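Local coordinates for peptide from Structure-specific endonuclease subunit SLX4 (Saccharomyces cerevisiae, PDB 6J0Y), which probably binds the scaffold protein Rtt107 through an Rtt107-interacting motif carried by the SLX4 subunit of a structure-specific endonuclease, at residues R10-Q15 with F49-I54; K24-N29 with D53-D58. One frame throughout, in Å; residues are numbered along the deposited sequence. Where two conformers were deposited one is given.

Interaction 1 (R10-Q15 with F49-I54)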
# COMPACT_ATOMS: atom_id res chain seq x y z
N ARG B 10 16.80 -6.50 2.88
CA ARG B 10 16.21 -7.76 3.34
C ARG B 10 16.08 -8.72 2.16
O ARG B 10 15.55 -8.34 1.12
CB ARG B 10 14.83 -7.50 3.95
CG ARG B 10 14.88 -6.86 5.34
CD ARG B 10 13.65 -5.99 5.60
NE ARG B 10 12.36 -6.59 5.24
CZ ARG B 10 11.79 -7.63 5.86
NH1 ARG B 10 12.42 -8.26 6.86
NH2 ARG B 10 10.60 -8.05 5.44
N VAL B 11 16.54 -9.96 2.34
CA VAL B 11 16.42 -11.00 1.32
C VAL B 11 15.80 -12.23 1.96
O VAL B 11 16.33 -12.75 2.94
CB VAL B 11 17.76 -11.36 0.66
CG1 VAL B 11 17.53 -12.34 -0.48
CG2 VAL B 11 18.47 -10.10 0.13
N LYS B 12 14.68 -12.70 1.39
CA LYS B 12 14.01 -13.91 1.87
C LYS B 12 14.50 -15.09 1.05
O LYS B 12 14.32 -15.12 -0.17
CB LYS B 12 12.50 -13.77 1.75
CG LYS B 12 11.71 -15.01 2.26
CD LYS B 12 10.25 -14.83 1.94
CE LYS B 12 9.45 -16.11 2.25
NZ LYS B 12 8.04 -15.90 1.83
N LEU B 13 15.09 -16.07 1.73
CA LEU B 13 15.81 -17.19 1.13
C LEU B 13 15.37 -18.48 1.79
O LEU B 13 15.09 -18.51 2.99
CB LEU B 13 17.33 -17.03 1.38
CG LEU B 13 18.30 -16.79 0.24
CD1 LEU B 13 17.69 -15.86 -0.77
CD2 LEU B 13 19.60 -16.23 0.80
N LEU B 14 15.36 -19.57 1.03
CA LEU B 14 15.23 -20.89 1.66
C LEU B 14 16.40 -21.11 2.62
O LEU B 14 17.55 -20.79 2.30
CB LEU B 14 15.19 -21.99 0.61
CG LEU B 14 13.85 -22.18 -0.11
CD1 LEU B 14 13.95 -23.23 -1.21
CD2 LEU B 14 12.77 -22.56 0.90
N GLN B 15 16.10 -21.63 3.82
CA GLN B 15 17.14 -21.89 4.80
C GLN B 15 18.26 -22.74 4.22
O GLN B 15 19.44 -22.48 4.47
CB GLN B 15 16.52 -22.57 6.04
CG GLN B 15 17.50 -22.80 7.18
CD GLN B 15 18.08 -24.21 7.17
OE1 GLN B 15 17.35 -25.19 7.00
NE2 GLN B 15 19.39 -24.31 7.36
N PHE B 49 12.09 -20.85 5.55
CA PHE B 49 12.77 -19.67 5.06
C PHE B 49 13.59 -19.00 6.16
O PHE B 49 13.43 -19.25 7.36
CB PHE B 49 11.76 -18.65 4.51
CG PHE B 49 11.09 -19.10 3.24
CD1 PHE B 49 11.74 -18.96 2.02
CD2 PHE B 49 9.84 -19.66 3.27
CE1 PHE B 49 11.12 -19.37 0.84
CE2 PHE B 49 9.22 -20.08 2.09
CZ PHE B 49 9.87 -19.94 0.88
N CYS B 50 14.46 -18.12 5.70
CA CYS B 50 15.15 -17.19 6.57
C CYS B 50 15.13 -15.82 5.90
O CYS B 50 14.90 -15.70 4.70
CB CYS B 50 16.58 -17.61 6.83
SG CYS B 50 17.50 -17.56 5.32
N ILE B 51 15.36 -14.79 6.71
CA ILE B 51 15.57 -13.44 6.22
C ILE B 51 17.04 -13.11 6.47
O ILE B 51 17.54 -13.29 7.58
CB ILE B 51 14.67 -12.41 6.93
CG1 ILE B 51 13.19 -12.66 6.62
CG2 ILE B 51 15.08 -10.97 6.53
CD1 ILE B 51 12.82 -12.46 5.15
N ALA B 52 17.73 -12.68 5.42
CA ALA B 52 19.10 -12.19 5.55
C ALA B 52 19.14 -10.69 5.32
O ALA B 52 18.52 -10.18 4.38
CB ALA B 52 20.02 -12.91 4.56
N ASP B 53 19.86 -9.98 6.18
CA ASP B 53 20.20 -8.58 5.94
C ASP B 53 21.53 -8.56 5.21
O ASP B 53 22.56 -8.92 5.79
CB ASP B 53 20.31 -7.79 7.25
CG ASP B 53 19.00 -7.67 7.98
OD1 ASP B 53 17.95 -7.52 7.31
OD2 ASP B 53 19.04 -7.72 9.23
N ILE B 54 21.51 -8.14 3.95
CA ILE B 54 22.68 -8.19 3.09
C ILE B 54 23.18 -6.76 2.91
O ILE B 54 22.43 -5.88 2.48
CB ILE B 54 22.35 -8.84 1.73
CG1 ILE B 54 21.81 -10.27 1.93
CG2 ILE B 54 23.57 -8.81 0.81
CD1 ILE B 54 22.83 -11.26 2.44
O HOH W 1 14.80 -7.86 8.57
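Lys12 and Leu14 grip the Phe49 ring from opposite faces, at the tightly packed end of an antiparallel strand pair. CE of Lys12 stands 3.6 Å from the centroid of the Phe49 ring, 12° off its normal, a CH-pi contact. With CG anti to the backbone N (chi1 -179°) and the rest of the chain extended, Lys12 also carries NZ over that face, 4.4 Å from the Phe49 centroid in a cation-pi arrangement. Leu14 CD2 approaches the other face nearer its rim, 3.6 Å from Phe49 CE1. Were an alanine here instead of Phe49, the cation-pi contact and the surface between Lys12 and Leu14 would probably be lost, leaving the Lys12 chain less restrained on that side. Four backbone bonds fix the register: Val11 and Ala52 exchange two, the shorter from Ala52 N to Val11 O at 2.8 Å, and Leu13 and Cys50 the others, Leu13 N to Cys50 O nearly straight at 172°.

The Arg10-Asp53 end is looser. Arg10 NH1 and Asp53 OD1 stay 5.6 Å apart, and a water 3.0 Å from Arg10 NH1 reaches Asp53 OD1 only weakly. The guanidinium instead finds acidic and polar partners on another protein's chain, and Asp53 OD2 is bonded by Asn29 ND2 and Tyr31 OH. Strand 27-32 covers the far edge of 49-55, Tyr31 bonding to the Ile51 backbone, while the second chain hydrogen-bonds to the backbone of Arg10 and Lys12.

Interaction 2 (K24-N29 with D53-D58)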
# COMPACT_ATOMS: atom_id res chain seq x y z
N LYS B 24 30.90 -13.69 -1.20
CA LYS B 24 31.43 -12.34 -1.27
C LYS B 24 30.45 -11.28 -0.78
O LYS B 24 30.85 -10.14 -0.56
CB LYS B 24 31.87 -12.04 -2.71
CG LYS B 24 33.16 -12.78 -3.09
CD LYS B 24 33.42 -12.81 -4.59
CE LYS B 24 34.72 -13.56 -4.88
NZ LYS B 24 34.96 -13.80 -6.33
N LEU B 25 29.18 -11.64 -0.59
CA LEU B 25 28.23 -10.74 0.05
C LEU B 25 28.43 -10.75 1.56
O LEU B 25 28.65 -11.80 2.17
CB LEU B 25 26.79 -11.17 -0.29
CG LEU B 25 26.36 -11.09 -1.76
CD1 LEU B 25 24.99 -11.75 -1.96
CD2 LEU B 25 26.32 -9.65 -2.24
N VAL B 26 28.35 -9.57 2.17
CA VAL B 26 28.49 -9.42 3.62
C VAL B 26 27.11 -9.53 4.25
O VAL B 26 26.22 -8.71 3.96
CB VAL B 26 29.17 -8.09 3.98
CG1 VAL B 26 29.18 -7.89 5.48
CG2 VAL B 26 30.58 -8.05 3.42
N LYS B 27 26.92 -10.54 5.10
CA LYS B 27 25.67 -10.72 5.83
C LYS B 27 25.75 -10.01 7.17
O LYS B 27 26.60 -10.36 8.01
CB LYS B 27 25.38 -12.21 6.06
CG LYS B 27 25.27 -13.05 4.80
CD LYS B 27 25.50 -14.52 5.12
CE LYS B 27 25.15 -15.42 3.95
NZ LYS B 27 25.67 -16.82 4.12
N HIS B 28 24.88 -9.03 7.39
CA HIS B 28 24.81 -8.40 8.72
C HIS B 28 24.16 -9.34 9.72
O HIS B 28 24.65 -9.50 10.85
CB HIS B 28 24.04 -7.08 8.66
CG HIS B 28 24.82 -5.97 8.02
ND1 HIS B 28 24.26 -4.75 7.73
CD2 HIS B 28 26.11 -5.90 7.63
CE1 HIS B 28 25.18 -3.97 7.18
NE2 HIS B 28 26.31 -4.64 7.11
N ASN B 29 23.03 -9.94 9.34
CA ASN B 29 22.30 -10.85 10.22
C ASN B 29 21.52 -11.84 9.36
O ASN B 29 21.30 -11.63 8.17
CB ASN B 29 21.29 -10.14 11.14
CG ASN B 29 21.80 -8.84 11.70
OD1 ASN B 29 22.46 -8.82 12.75
ND2 ASN B 29 21.46 -7.72 11.04
N ASP B 53 19.86 -9.98 6.18
CA ASP B 53 20.20 -8.58 5.94
C ASP B 53 21.53 -8.56 5.21
O ASP B 53 22.56 -8.92 5.79
CB ASP B 53 20.31 -7.79 7.25
CG ASP B 53 19.00 -7.67 7.98
OD1 ASP B 53 17.95 -7.52 7.31
OD2 ASP B 53 19.04 -7.72 9.23
N ILE B 54 21.51 -8.14 3.95
CA ILE B 54 22.68 -8.19 3.09
C ILE B 54 23.18 -6.76 2.91
O ILE B 54 22.43 -5.88 2.48
CB ILE B 54 22.35 -8.84 1.73
CG1 ILE B 54 21.81 -10.27 1.93
CG2 ILE B 54 23.57 -8.81 0.81
CD1 ILE B 54 22.83 -11.26 2.44
N GLN B 55 24.45 -6.52 3.27
CA GLN B 55 25.02 -5.19 3.08
C GLN B 55 25.08 -4.81 1.60
O GLN B 55 25.47 -5.62 0.75
CB GLN B 55 26.42 -5.14 3.69
CG GLN B 55 27.09 -3.80 3.64
CD GLN B 55 28.40 -3.82 4.41
OE1 GLN B 55 28.40 -3.80 5.63
NE2 GLN B 55 29.50 -3.92 3.69
N LEU B 56 24.74 -3.55 1.29
CA LEU B 56 24.93 -3.04 -0.06
C LEU B 56 26.40 -3.13 -0.47
O LEU B 56 27.29 -2.81 0.32
CB LEU B 56 24.47 -1.58 -0.16
CG LEU B 56 22.99 -1.21 0.00
CD1 LEU B 56 22.82 0.30 -0.16
CD2 LEU B 56 22.13 -1.96 -1.01
N VAL B 57 26.65 -3.57 -1.70
CA VAL B 57 28.02 -3.72 -2.16
C VAL B 57 28.65 -2.34 -2.33
O VAL B 57 27.97 -1.38 -2.71
CB VAL B 57 28.10 -4.54 -3.46
CG1 VAL B 57 27.38 -5.88 -3.29
CG2 VAL B 57 27.52 -3.77 -4.61
N ASP B 58 29.93 -2.23 -2.01
CA ASP B 58 30.62 -0.94 -1.99
C ASP B 58 30.85 -0.40 -3.39
O ASP B 58 31.55 -1.02 -4.20
CB ASP B 58 31.95 -1.05 -1.24
CG ASP B 58 31.78 -1.50 0.21
OD1 ASP B 58 30.84 -1.01 0.88
OD2 ASP B 58 32.58 -2.33 0.68
O HOH W 2 27.65 -7.15 0.63
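Val26 to Asn29 lie against Asp53 to Gln55 as a short, irregular antiparallel pairing at the end of the sheet, where strand 27-32 begins and strand 49-55 runs out. The backbone bonds show the irregularity: both His28 and Asn29 face Asp53, His28 N donating to Asp53 O at 2.8 Å and Asp53 N donating to Asn29 O, an arrangement consistent with a classic beta bulge, since His28 is helical in phi and psi and Asn29 extended. Further along, Gln55 N reaches Val26 O at 2.9 Å, but the return bond is replaced by a water that accepts from Val26 N and donates to Gln55 O at 2.7 Å, a sign that the strands are parting. Leu25 packs its CB on Ile54 CG2 and its CD2 4.1 Å from Val57 CG1.

Side chains add two polar ties. Gln55 swings its side chain away from its own amide nitrogen (chi1 -177°) and stretches it out, which carries OE1 to the edge of the His28 ring, where NE2 donates to it at 2.7 Å; the ring and amide planes stand 72° apart. Asn29 ND2 gives a bond to the anti lone pair of Asp53 OD2, 3.0 Å away, with amide and carboxylate planes perpendicular. Tyr31 OH bonds to the same oxygen, and these two partners are consistent with a charged carboxylate. With NE2 as donor, the His28 ring probably carries a proton there, whether as the neutral tautomer or the cation, which this bond does not decide.

Interactions 1 and 2 both use strand 49-55, which lies between 8-14 and 27-32 in one antiparallel sheet of strand order 1-3-2. Along the chain, 10-15 comes first, 24-29 second, and the last strand then pairs with both. The two centres are about 12 Å apart; interaction 1 lies about 1 Å from the centre of the chain and interaction 2 about 10 Å from it. They share Asp53 and Ile54, and they touch directly where Ala52 CB packs 4.0 Å from Asn29 O. The C-terminal strand thus ties the earlier segments together, forming a small sheet in contact with the other protein, presumably Rtt107.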